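Local structure of extracellular solute-binding protein, family 5 (Chelativorans sp., 6WM6) at residues A[61-66]-A[189-194]. The protein binds EDTA and related aminopolycarboxylates in the periplasm, probably delivering them to an ABC transporter for uptake. Residues are numbered along the deposited sequence; the frame is centred on the assembly and turned at random.
Sequences WNVTSA and FLYPAH
Val63 lays CG1 over one face of the Phe189 ring, a CH-pi contact 3.8 Å from that methyl to the ring centroid and only 14° off the ring normal. The valine's chi1 of 75° sets this methyl between its own backbone N and carbonyl carbon and turns it toward the phenylalanine. Next to it the Thr64 methyl, CG2, touches both aromatic residues: it lies 3.7 Å from Phe189 CB and equally close to Tyr191 OH, at the edge of the tyrosine ring and near its plane. The phenol oxygen ends among the backbone and side chains of 61-66, and a water joins it to them. That water sits in the plane of the tyrosine ring, 2.8 Å from Tyr191 OH, donates to Trp61 O and accepts from Val63 N, so three polar groups beside an apolar patch share one solvent molecule.

Residues 62-65 form a type I beta turn, in the loop between strand 49-54 and helix 71-77 of this family 5 solute-binding protein; 189-192 is an extended run, with Pro192 as N-cap of helix 193-196. Asn62 braces the turn with both its backbone and its side-chain oxygen. The backbone O accepts from Ser65 N and Ser65 OG, while the side chain, with CG anti to the backbone N (chi1 178°), brings OD1 back to accept from Thr64 OG1 at 2.8 Å and, weakly, from Thr64 N. Tyr206 OH, on helix 202-212, also hydrogen-bonds Thr64 OG1; the two bonds would restrict rotation about chi1 and so keep CG2 turned to the aromatic pair. Leu210 of the same helix packs against Tyr191.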
loop_
_atom_site.group_PDB
_atom_site.type_symbol
_atom_site.label_atom_id
_atom_site.label_comp_id
_atom_site.label_asym_id
_atom_site.label_seq_id
_atom_site.Cartn_x
_atom_site.Cartn_y
_atom_site.Cartn_z
ATOM N N TRP A 61 -4.834 -16.626 4.221
ATOM C CA TRP A 61 -5.117 -16.586 2.807
ATOM C C TRP A 61 -6.165 -15.542 2.458
ATOM O O TRP A 61 -6.566 -15.460 1.293
ATOM C CB TRP A 61 -5.592 -17.956 2.322
ATOM C CG TRP A 61 -4.516 -18.973 2.380
ATOM C CD1 TRP A 61 -4.197 -19.767 3.446
ATOM C CD2 TRP A 61 -3.612 -19.308 1.327
ATOM N NE1 TRP A 61 -3.135 -20.574 3.116
ATOM C CE2 TRP A 61 -2.757 -20.306 1.825
ATOM C CE3 TRP A 61 -3.436 -18.857 0.015
ATOM C CZ2 TRP A 61 -1.743 -20.868 1.048
ATOM C CZ3 TRP A 61 -2.436 -19.415 -0.746
ATOM C CH2 TRP A 61 -1.600 -20.408 -0.228
ATOM N N ASN A 62 -6.580 -14.733 3.430
ATOM C CA ASN A 62 -7.674 -13.780 3.276
ATOM C C ASN A 62 -7.097 -12.374 3.381
ATOM O O ASN A 62 -6.923 -11.833 4.479
ATOM C CB ASN A 62 -8.726 -14.062 4.349
ATOM C CG ASN A 62 -9.884 -13.103 4.311
ATOM O OD1 ASN A 62 -9.910 -12.129 3.532
ATOM N ND2 ASN A 62 -10.888 -13.380 5.166
ATOM N N VAL A 63 -6.824 -11.766 2.230
ATOM C CA VAL A 63 -6.138 -10.472 2.206
ATOM C C VAL A 63 -6.957 -9.380 2.866
ATOM O O VAL A 63 -6.409 -8.340 3.258
ATOM C CB VAL A 63 -5.746 -10.102 0.761
ATOM C CG1 VAL A 63 -6.941 -9.638 -0.044
ATOM C CG2 VAL A 63 -4.643 -9.046 0.773
ATOM N N THR A 64 -8.278 -9.551 2.952
ATOM C CA THR A 64 -9.155 -8.554 3.545
ATOM C C THR A 64 -9.153 -8.604 5.064
ATOM O O THR A 64 -9.708 -7.701 5.711
ATOM C CB THR A 64 -10.580 -8.614 3.000
ATOM O OG1 THR A 64 -11.293 -9.731 3.561
ATOM C CG2 THR A 64 -10.577 -8.723 1.472
ATOM N N SER A 65 -8.594 -9.651 5.661
ATOM C CA SER A 65 -8.571 -9.765 7.114
ATOM C C SER A 65 -7.432 -8.946 7.694
ATOM O O SER A 65 -6.500 -8.552 6.989
ATOM C CB SER A 65 -8.433 -11.233 7.540
ATOM O OG SER A 65 -7.131 -11.755 7.275
ATOM N N ALA A 66 -7.507 -8.706 9.005
ATOM C CA ALA A 66 -6.455 -7.932 9.659
ATOM C C ALA A 66 -5.095 -8.596 9.491
ATOM O O ALA A 66 -4.100 -7.924 9.183
ATOM C CB ALA A 66 -6.781 -7.745 11.139
ATOM N N PHE A 189 -12.354 -7.571 -3.619
ATOM C CA PHE A 189 -11.974 -8.948 -3.345
ATOM C C PHE A 189 -13.245 -9.699 -2.997
ATOM O O PHE A 189 -13.849 -9.437 -1.950
ATOM C CB PHE A 189 -10.973 -9.029 -2.196
ATOM C CG PHE A 189 -9.748 -8.182 -2.413
ATOM C CD1 PHE A 189 -8.708 -8.631 -3.185
ATOM C CD2 PHE A 189 -9.682 -6.930 -1.835
ATOM C CE1 PHE A 189 -7.589 -7.813 -3.398
ATOM C CE2 PHE A 189 -8.559 -6.115 -2.043
ATOM C CZ PHE A 189 -7.531 -6.575 -2.820
ATOM N N LEU A 190 -13.677 -10.606 -3.863
ATOM C CA LEU A 190 -14.881 -11.393 -3.650
ATOM C C LEU A 190 -14.521 -12.845 -3.354
ATOM O O LEU A 190 -13.590 -13.396 -3.944
ATOM C CB LEU A 190 -15.793 -11.331 -4.885
ATOM C CG LEU A 190 -16.397 -9.963 -5.170
ATOM C CD1 LEU A 190 -17.087 -9.956 -6.517
ATOM C CD2 LEU A 190 -17.382 -9.599 -4.069
ATOM N N TYR A 191 -15.286 -13.462 -2.450
ATOM C CA TYR A 191 -15.082 -14.819 -1.970
ATOM C C TYR A 191 -16.330 -15.649 -2.233
ATOM O O TYR A 191 -17.448 -15.120 -2.302
ATOM C CB TYR A 191 -14.703 -14.799 -0.479
ATOM C CG TYR A 191 -13.397 -14.060 -0.290
ATOM C CD1 TYR A 191 -12.182 -14.728 -0.415
ATOM C CD2 TYR A 191 -13.358 -12.688 -0.073
ATOM C CE1 TYR A 191 -10.980 -14.071 -0.298
ATOM C CE2 TYR A 191 -12.142 -12.012 0.049
ATOM C CZ TYR A 191 -10.962 -12.717 -0.064
ATOM O OH TYR A 191 -9.734 -12.053 0.022
ATOM N N PRO A 192 -16.185 -16.975 -2.388
ATOM C CA PRO A 192 -17.346 -17.795 -2.772
ATOM C C PRO A 192 -18.314 -18.044 -1.617
ATOM O O PRO A 192 -18.087 -18.912 -0.749
ATOM C CB PRO A 192 -16.702 -19.091 -3.276
ATOM C CG PRO A 192 -15.405 -19.168 -2.506
ATOM C CD PRO A 192 -14.925 -17.738 -2.437
ATOM N N ALA A 193 -19.432 -17.318 -1.641
ATOM C CA ALA A 193 -20.409 -17.396 -0.559
ATOM C C ALA A 193 -20.973 -18.796 -0.411
ATOM O O ALA A 193 -21.216 -19.251 0.707
ATOM C CB ALA A 193 -21.542 -16.402 -0.807
ATOM N N HIS A 194 -21.186 -19.508 -1.524
ATOM C CA HIS A 194 -21.783 -20.834 -1.441
ATOM C C HIS A 194 -20.861 -21.831 -0.775
ATOM O O HIS A 194 -21.347 -22.841 -0.243
ATOM C CB HIS A 194 -22.210 -21.328 -2.825
ATOM C CG HIS A 194 -21.077 -21.637 -3.745
ATOM N ND1 HIS A 194 -20.354 -20.661 -4.401
ATOM C CD2 HIS A 194 -20.562 -22.822 -4.145
ATOM C CE1 HIS A 194 -19.431 -21.235 -5.145
ATOM N NE2 HIS A 194 -19.535 -22.542 -5.009
HETATM O O HOH W 1 -7.256 -13.289 -0.286
#